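Local coordinates for protein nucleoside-diphosphate sugar epimerase (SulA family) (Corynebacterium glutamicum, PDB 3OH8) that is probably an NAD(P)-dependent nucleotide-sugar epimerase of the SulA family, with a Rossmann-type domain joined to an antiparallel-sheet domain, at residues 42-50 against 61-69; 119-128 against 438-446. One frame throughout, in Å; residues are numbered along the deposited sequence.

Interaction 1 of 2, residues 42-50 against 61-69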
loop_
_atom_site.group_PDB
_atom_site.type_symbol
_atom_site.label_atom_id
_atom_site.label_comp_id
_atom_site.label_asym_id
_atom_site.label_seq_id
_atom_site.Cartn_x
_atom_site.Cartn_y
_atom_site.Cartn_z
ATOM N N ALA A 42 -3.797 6.844 17.289
ATOM C CA ALA A 42 -4.047 8.053 18.067
ATOM C C ALA A 42 -5.279 8.766 17.533
ATOM O O ALA A 42 -5.395 9.018 16.336
ATOM C CB ALA A 42 -2.844 8.977 18.041
ATOM N N GLU A 43 -6.197 9.082 18.436
ATOM C CA GLU A 43 -7.495 9.646 18.080
ATOM C C GLU A 43 -7.389 10.983 17.343
ATOM O O GLU A 43 -8.125 11.235 16.381
ATOM C CB GLU A 43 -8.330 9.806 19.352
ATOM C CG GLU A 43 -9.709 10.409 19.163
ATOM C CD GLU A 43 -10.451 10.548 20.485
ATOM O OE1 GLU A 43 -10.531 9.548 21.236
ATOM O OE2 GLU A 43 -10.953 11.658 20.771
ATOM N N ARG A 44 -6.471 11.834 17.793
ATOM C CA ARG A 44 -6.372 13.191 17.267
ATOM C C ARG A 44 -4.932 13.636 17.119
ATOM O O ARG A 44 -4.057 13.155 17.828
ATOM C CB ARG A 44 -7.090 14.166 18.196
ATOM C CG ARG A 44 -8.589 14.020 18.197
ATOM C CD ARG A 44 -9.134 14.194 19.601
ATOM N NE ARG A 44 -8.526 15.324 20.300
ATOM C CZ ARG A 44 -8.231 15.321 21.597
ATOM N NH1 ARG A 44 -8.479 14.242 22.331
ATOM N NH2 ARG A 44 -7.687 16.391 22.162
ATOM N N LEU A 45 -4.698 14.589 16.224
ATOM C CA LEU A 45 -3.347 15.079 15.978
ATOM C C LEU A 45 -2.820 15.949 17.124
ATOM O O LEU A 45 -1.606 16.052 17.320
ATOM C CB LEU A 45 -3.284 15.842 14.648
ATOM C CG LEU A 45 -3.642 15.018 13.402
ATOM C CD1 LEU A 45 -3.494 15.848 12.130
ATOM C CD2 LEU A 45 -2.795 13.747 13.331
ATOM N N ALA A 46 -3.722 16.573 17.879
ATOM C CA ALA A 46 -3.301 17.554 18.891
ATOM C C ALA A 46 -2.512 16.894 20.011
ATOM O O ALA A 46 -1.436 17.360 20.399
ATOM C CB ALA A 46 -4.505 18.287 19.466
ATOM N N ASP A 47 -3.064 15.797 20.516
ATOM C CA ASP A 47 -2.478 15.060 21.626
ATOM C C ASP A 47 -2.727 13.586 21.386
ATOM O O ASP A 47 -3.119 13.192 20.290
ATOM C CB ASP A 47 -3.109 15.503 22.953
ATOM C CG ASP A 47 -4.633 15.422 22.940
ATOM O OD1 ASP A 47 -5.194 14.730 22.065
ATOM O OD2 ASP A 47 -5.273 16.050 23.813
ATOM N N GLY A 48 -2.520 12.762 22.403
ATOM C CA GLY A 48 -2.797 11.346 22.245
ATOM C C GLY A 48 -1.587 10.598 21.729
ATOM O O GLY A 48 -0.764 11.156 21.007
ATOM N N THR A 49 -1.469 9.329 22.098
ATOM C CA THR A 49 -0.269 8.592 21.767
ATOM C C THR A 49 -0.496 7.502 20.724
ATOM O O THR A 49 -1.612 7.029 20.511
ATOM C CB THR A 49 0.439 8.038 23.038
ATOM O OG1 THR A 49 0.114 6.661 23.230
ATOM C CG2 THR A 49 0.041 8.837 24.267
ATOM N N THR A 50 0.588 7.146 20.057
ATOM C CA THR A 50 0.591 6.094 19.056
ATOM C C THR A 50 1.677 5.102 19.440
ATOM O O THR A 50 2.794 5.516 19.745
ATOM C CB THR A 50 0.934 6.664 17.678
ATOM O OG1 THR A 50 -0.051 7.634 17.311
ATOM C CG2 THR A 50 0.983 5.542 16.630
ATOM N N VAL A 61 6.812 4.403 21.771
ATOM C CA VAL A 61 5.626 5.125 22.205
ATOM C C VAL A 61 5.758 6.567 21.742
ATOM O O VAL A 61 6.529 7.335 22.304
ATOM C CB VAL A 61 5.472 5.094 23.735
ATOM C CG1 VAL A 61 4.239 5.886 24.168
ATOM C CG2 VAL A 61 5.392 3.652 24.228
ATOM N N ALA A 62 5.025 6.919 20.693
ATOM C CA ALA A 62 5.049 8.281 20.186
ATOM C C ALA A 62 3.870 9.048 20.753
ATOM O O ALA A 62 2.822 8.468 21.025
ATOM C CB ALA A 62 5.005 8.284 18.666
ATOM N N ARG A 63 4.042 10.353 20.924
ATOM C CA ARG A 63 3.028 11.180 21.560
ATOM C C ARG A 63 2.871 12.475 20.767
ATOM O O ARG A 63 3.859 13.068 20.361
ATOM C CB ARG A 63 3.497 11.493 22.985
ATOM C CG ARG A 63 2.402 11.727 24.015
ATOM C CD ARG A 63 3.021 11.884 25.405
ATOM N NE ARG A 63 2.286 12.832 26.239
ATOM C CZ ARG A 63 2.519 14.140 26.273
ATOM N NH1 ARG A 63 3.471 14.674 25.514
ATOM N NH2 ARG A 63 1.796 14.919 27.068
ATOM N N HIS A 64 1.637 12.915 20.537
ATOM C CA HIS A 64 1.428 14.212 19.904
ATOM C C HIS A 64 1.543 15.304 20.967
ATOM O O HIS A 64 1.043 15.150 22.079
ATOM C CB HIS A 64 0.068 14.292 19.218
ATOM C CG HIS A 64 -0.027 13.499 17.949
ATOM N ND1 HIS A 64 -1.149 12.777 17.602
ATOM C CD2 HIS A 64 0.861 13.318 16.938
ATOM C CE1 HIS A 64 -0.948 12.187 16.437
ATOM N NE2 HIS A 64 0.258 12.497 16.013
ATOM N N ASP A 65 2.201 16.400 20.614
ATOM C CA ASP A 65 2.506 17.464 21.567
ATOM C C ASP A 65 1.525 18.620 21.415
ATOM O O ASP A 65 1.480 19.285 20.374
ATOM C CB ASP A 65 3.938 17.943 21.354
ATOM C CG ASP A 65 4.357 19.004 22.358
ATOM O OD1 ASP A 65 3.517 19.400 23.193
ATOM O OD2 ASP A 65 5.522 19.437 22.297
ATOM N N LEU A 66 0.734 18.861 22.456
ATOM C CA LEU A 66 -0.286 19.906 22.408
ATOM C C LEU A 66 0.349 21.252 22.099
ATOM O O LEU A 66 -0.212 22.056 21.367
ATOM C CB LEU A 66 -1.040 19.987 23.738
ATOM C CG LEU A 66 -2.494 20.474 23.705
ATOM C CD1 LEU A 66 -2.810 21.241 24.978
ATOM C CD2 LEU A 66 -2.773 21.337 22.489
ATOM N N SER A 67 1.534 21.487 22.648
ATOM C CA SER A 67 2.204 22.767 22.465
ATOM C C SER A 67 2.644 22.962 21.018
ATOM O O SER A 67 2.930 24.081 20.601
ATOM C CB SER A 67 3.407 22.890 23.405
ATOM O OG SER A 67 4.500 22.111 22.947
ATOM N N GLY A 68 2.697 21.871 20.256
ATOM C CA GLY A 68 3.117 21.939 18.868
ATOM C C GLY A 68 1.967 21.691 17.911
ATOM O O GLY A 68 2.147 21.182 16.793
ATOM N N PHE A 69 0.771 22.046 18.356
ATOM C CA PHE A 69 -0.423 21.875 17.550
ATOM C C PHE A 69 -1.045 23.226 17.200
ATOM O O PHE A 69 -1.163 24.100 18.051
ATOM C CB PHE A 69 -1.439 21.035 18.308
ATOM C CG PHE A 69 -2.732 20.845 17.573
ATOM C CD1 PHE A 69 -2.824 19.927 16.528
ATOM C CD2 PHE A 69 -3.857 21.570 17.925
ATOM C CE1 PHE A 69 -4.014 19.740 15.857
ATOM C CE2 PHE A 69 -5.059 21.394 17.246
ATOM C CZ PHE A 69 -5.138 20.478 16.214
HETATM O O HOH W 1 0.502 18.153 17.797
#

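Interaction 2 of 2, residues 119-128 against 438-446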
loop_
_atom_site.group_PDB
_atom_site.type_symbol
_atom_site.label_atom_id
_atom_site.label_comp_id
_atom_site.label_asym_id
_atom_site.label_seq_id
_atom_site.Cartn_x
_atom_site.Cartn_y
_atom_site.Cartn_z
ATOM N N THR A 119 16.879 10.995 4.950
ATOM C CA THR A 119 16.513 11.285 3.576
ATOM C C THR A 119 15.518 10.279 2.987
ATOM O O THR A 119 14.505 10.663 2.391
ATOM C CB THR A 119 17.770 11.350 2.699
ATOM O OG1 THR A 119 18.501 12.535 3.032
ATOM C CG2 THR A 119 17.393 11.397 1.245
ATOM N N GLY A 120 15.815 8.996 3.147
ATOM C CA GLY A 120 14.969 7.932 2.625
ATOM C C GLY A 120 13.567 7.964 3.210
ATOM O O GLY A 120 12.576 7.930 2.481
HETATM N N MSE A 121 13.493 8.023 4.534
HETATM C CA MSE A 121 12.226 8.111 5.245
HETATM C C MSE A 121 11.368 9.235 4.688
HETATM O O MSE A 121 10.189 9.044 4.398
HETATM C CB MSE A 121 12.468 8.381 6.732
HETATM C CG MSE A 121 11.198 8.754 7.522
HETATM SE SE MSE A 121 11.426 8.999 9.319
HETATM C CE MSE A 121 9.770 9.475 9.788
ATOM N N PHE A 122 11.957 10.418 4.546
ATOM C CA PHE A 122 11.156 11.549 4.104
ATOM C C PHE A 122 10.799 11.535 2.636
ATOM O O PHE A 122 9.715 11.972 2.262
ATOM C CB PHE A 122 11.737 12.874 4.586
ATOM C CG PHE A 122 11.349 13.164 5.990
ATOM C CD1 PHE A 122 10.080 13.648 6.270
ATOM C CD2 PHE A 122 12.183 12.828 7.037
ATOM C CE1 PHE A 122 9.674 13.860 7.586
ATOM C CE2 PHE A 122 11.789 13.038 8.353
ATOM C CZ PHE A 122 10.533 13.551 8.625
ATOM N N ALA A 123 11.679 10.990 1.808
ATOM C CA ALA A 123 11.356 10.840 0.399
ATOM C C ALA A 123 10.120 9.939 0.266
ATOM O O ALA A 123 9.248 10.188 -0.576
ATOM C CB ALA A 123 12.547 10.250 -0.367
ATOM N N TYR A 124 10.044 8.906 1.108
ATOM C CA TYR A 124 8.886 8.001 1.106
ATOM C C TYR A 124 7.605 8.709 1.560
ATOM O O TYR A 124 6.565 8.619 0.899
ATOM C CB TYR A 124 9.122 6.773 2.007
ATOM C CG TYR A 124 7.927 5.844 2.009
ATOM C CD1 TYR A 124 7.755 4.899 0.988
ATOM C CD2 TYR A 124 6.952 5.936 2.991
ATOM C CE1 TYR A 124 6.650 4.057 0.960
ATOM C CE2 TYR A 124 5.835 5.090 2.980
ATOM C CZ TYR A 124 5.696 4.152 1.962
ATOM O OH TYR A 124 4.599 3.321 1.940
ATOM N N ARG A 125 7.685 9.404 2.692
ATOM C CA ARG A 125 6.548 10.160 3.204
ATOM C C ARG A 125 6.000 11.121 2.147
ATOM O O ARG A 125 4.783 11.206 1.962
ATOM C CB ARG A 125 6.917 10.938 4.479
ATOM C CG ARG A 125 7.280 10.096 5.694
ATOM C CD ARG A 125 7.547 10.997 6.923
ATOM N NE ARG A 125 6.457 11.957 7.119
ATOM C CZ ARG A 125 5.402 11.744 7.899
ATOM N NH1 ARG A 125 5.299 10.611 8.591
ATOM N NH2 ARG A 125 4.446 12.654 7.980
ATOM N N GLN A 126 6.892 11.837 1.460
ATOM C CA GLN A 126 6.488 12.792 0.418
ATOM C C GLN A 126 5.849 12.124 -0.812
ATOM O O GLN A 126 4.754 12.510 -1.254
ATOM C CB GLN A 126 7.679 13.660 -0.027
ATOM C CG GLN A 126 8.330 14.451 1.102
ATOM C CD GLN A 126 9.618 15.162 0.684
ATOM O OE1 GLN A 126 10.057 16.097 1.350
ATOM N NE2 GLN A 126 10.226 14.718 -0.412
ATOM N N THR A 127 6.534 11.140 -1.387
ATOM C CA THR A 127 5.989 10.458 -2.566
ATOM C C THR A 127 4.683 9.736 -2.230
ATOM O O THR A 127 3.725 9.779 -2.998
ATOM C CB THR A 127 7.004 9.472 -3.221
ATOM O OG1 THR A 127 7.463 8.526 -2.250
ATOM C CG2 THR A 127 8.208 10.243 -3.753
ATOM N N GLN A 128 4.643 9.077 -1.083
ATOM C CA GLN A 128 3.467 8.289 -0.725
ATOM C C GLN A 128 2.251 9.182 -0.536
ATOM O O GLN A 128 1.155 8.865 -0.993
ATOM C CB GLN A 128 3.715 7.468 0.548
ATOM C CG GLN A 128 2.599 6.469 0.857
ATOM C CD GLN A 128 2.637 5.258 -0.071
ATOM O OE1 GLN A 128 3.626 5.021 -0.767
ATOM N NE2 GLN A 128 1.584 4.469 -0.045
ATOM N N HIS A 438 11.128 3.009 -4.451
ATOM C CA HIS A 438 10.093 3.459 -3.519
ATOM C C HIS A 438 10.033 2.544 -2.303
ATOM O O HIS A 438 10.034 3.007 -1.161
ATOM C CB HIS A 438 8.734 3.521 -4.235
ATOM C CG HIS A 438 7.617 4.057 -3.383
ATOM N ND1 HIS A 438 7.596 5.347 -2.919
ATOM C CD2 HIS A 438 6.472 3.475 -2.950
ATOM C CE1 HIS A 438 6.492 5.544 -2.206
ATOM N NE2 HIS A 438 5.794 4.422 -2.214
ATOM N N GLU A 439 9.996 1.242 -2.546
ATOM C CA GLU A 439 9.793 0.281 -1.463
ATOM C C GLU A 439 11.005 0.037 -0.556
ATOM O O GLU A 439 10.852 -0.252 0.636
ATOM C CB GLU A 439 9.262 -1.031 -2.036
ATOM C CG GLU A 439 7.842 -0.900 -2.530
ATOM C CD GLU A 439 6.887 -0.524 -1.416
ATOM O OE1 GLU A 439 7.079 -0.988 -0.266
ATOM O OE2 GLU A 439 5.945 0.245 -1.697
ATOM N N LEU A 440 12.204 0.191 -1.106
ATOM C CA LEU A 440 13.423 -0.067 -0.341
ATOM C C LEU A 440 14.111 1.220 0.119
ATOM O O LEU A 440 15.156 1.173 0.776
ATOM C CB LEU A 440 14.397 -0.932 -1.153
ATOM C CG LEU A 440 13.876 -2.323 -1.529
ATOM C CD1 LEU A 440 14.931 -3.115 -2.309
ATOM C CD2 LEU A 440 13.444 -3.091 -0.280
ATOM N N GLY A 441 13.521 2.363 -0.224
ATOM C CA GLY A 441 13.938 3.642 0.332
ATOM C C GLY A 441 15.124 4.309 -0.343
ATOM O O GLY A 441 16.016 4.814 0.328
ATOM N N TYR A 442 15.121 4.331 -1.670
ATOM C CA TYR A 442 16.203 4.943 -2.427
ATOM C C TYR A 442 15.727 6.210 -3.117
ATOM O O TYR A 442 16.390 6.701 -4.020
ATOM C CB TYR A 442 16.719 3.990 -3.504
ATOM C CG TYR A 442 17.065 2.600 -3.028
ATOM C CD1 TYR A 442 17.575 2.378 -1.758
ATOM C CD2 TYR A 442 16.903 1.507 -3.871
ATOM C CE1 TYR A 442 17.904 1.094 -1.335
ATOM C CE2 TYR A 442 17.228 0.228 -3.463
ATOM C CZ TYR A 442 17.724 0.025 -2.198
ATOM O OH TYR A 442 18.043 -1.256 -1.799
ATOM N N GLU A 443 14.572 6.737 -2.720
ATOM C CA GLU A 443 14.056 7.932 -3.391
ATOM C C GLU A 443 14.692 9.213 -2.834
ATOM O O GLU A 443 15.299 9.200 -1.771
ATOM C CB GLU A 443 12.522 7.963 -3.365
ATOM C CG GLU A 443 11.904 6.928 -4.322
ATOM C CD GLU A 443 10.377 6.895 -4.290
ATOM O OE1 GLU A 443 9.803 6.792 -3.186
ATOM O OE2 GLU A 443 9.753 6.953 -5.378
ATOM N N GLN A 444 14.578 10.299 -3.588
ATOM C CA GLN A 444 15.190 11.572 -3.229
ATOM C C GLN A 444 14.144 12.506 -2.668
ATOM O O GLN A 444 12.977 12.455 -3.064
ATOM C CB GLN A 444 15.775 12.264 -4.465
ATOM C CG GLN A 444 16.796 11.480 -5.253
ATOM C CD GLN A 444 16.960 12.024 -6.672
ATOM O OE1 GLN A 444 16.321 13.014 -7.054
ATOM N NE2 GLN A 444 17.811 11.374 -7.461
ATOM N N LEU A 445 14.585 13.380 -1.771
ATOM C CA LEU A 445 13.787 14.494 -1.299
ATOM C C LEU A 445 13.245 15.303 -2.465
ATOM O O LEU A 445 13.912 15.447 -3.497
ATOM C CB LEU A 445 14.639 15.415 -0.437
ATOM C CG LEU A 445 15.215 14.835 0.852
ATOM C CD1 LEU A 445 16.112 15.865 1.504
ATOM C CD2 LEU A 445 14.089 14.403 1.782
ATOM N N ALA A 446 12.039 15.842 -2.284
ATOM C CA ALA A 446 11.440 16.756 -3.257
ATOM C C ALA A 446 12.413 17.899 -3.547
ATOM O O ALA A 446 12.572 18.329 -4.689
ATOM C CB ALA A 446 10.128 17.319 -2.712
HETATM O O HOH W 2 13.014 6.702 -0.230
HETATM O O HOH W 3 4.260 1.597 -0.094
#

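Interaction 1 of 2, residues 42-50 against 61-69
The contact lies at the open end of the beta hairpin of strands 49-53 and 59-64, in the antiparallel sheet near the N-terminus, where the loop leading into the first strand wraps round H64. T50 and A62 form a hydrogen-bonded antiparallel pair, T50 N to A62 O and A62 N to T50 O both 2.8 Å. T49 and R63 make the adjoining non-hydrogen-bonded pair, T49 CG2 lying 3.7 Å from R63 CG. One more backbone bond, nearly straight at 171°, runs from H64 N to G48 O (3.0 Å). H64 CG stands anti to the carbonyl carbon (chi1 -73°), which turns the ring into the loop 44-47. There ND1 donates to R44 O at 2.9 Å, bent at 135°, and weakly to D47 O in the ring plane, while L45 O lies over one face. F75 of strand 74-78 meets the same ring nearly at right angles. Farther along, A46 CB stands over the centre of the F69 ring in a CH-pi contact, 3.5 Å from the centroid. A water lies within hydrogen-bonding distance, 3.0 Å, of both L45 O and D65 O. At the outer surface, R44 NH2 and D47 OD2 form a salt bridge (2.9 Å) within the loop. The alternating pairs are those of an antiparallel beta hairpin, here with a histidine clasping the loop before it.

Interaction 2 of 2, residues 119-128 against 438-446
E443 OE1 is gripped by H438 ND1 from within its own segment, a 2.7 Å bond reaching the syn side of the carboxylate, and it lies 3.1 Å from T127 OG1 on helix 119-139. The T127 hydroxyl has A123 O as an alternative acceptor, so its proton is not assigned; chi1 of 55° sets OG1 between the backbone N and carbonyl carbon, at the edge of the imidazole. The other ring nitrogen, H438 NE2, donates to Q128 OE1 at 2.7 Å, exactly in the ring plane and nearly along the C=O axis, with amide and imidazole almost coplanar. Y124 lies against one face of H438, its ring slid aside so that the two barely overlap, and Y429 stacks on the histidine as well. Water 3 links Y124 OH to E439 OE2. Toward the helix start A123 CB packs on backbone, 3.3 Å from E443 O, and the apolar L445 CD2 reaches F122 CB at 4.0 Å. Water 2 joins G120 O to E443 N beside G441, which leaves the helical conformation with positive phi. With both ring nitrogens donating, H438 is probably protonated, and E443 and, through a weak bond, D343 could balance its charge.

Interaction 1 is a surface contact, its centre about 24 Å from the centre of the chain; interaction 2 is partly buried and lies about 14 Å from it. The first is local, joining neighbouring strands of one hairpin, whereas the second brings together segments 310 residues apart at their closest ends. Accordingly, main-chain bonds dominate 42-50 against 61-69, and side-chain bonds and packing dominate 119-128 against 438-446. A histidine is central to both: one binds loop carbonyls, the other a carboxylate and an amide. The two do not touch, their nearest atoms about 9 Å apart, but strand 3-9, which packs against interaction 2, belongs to the same sheet as the hairpin.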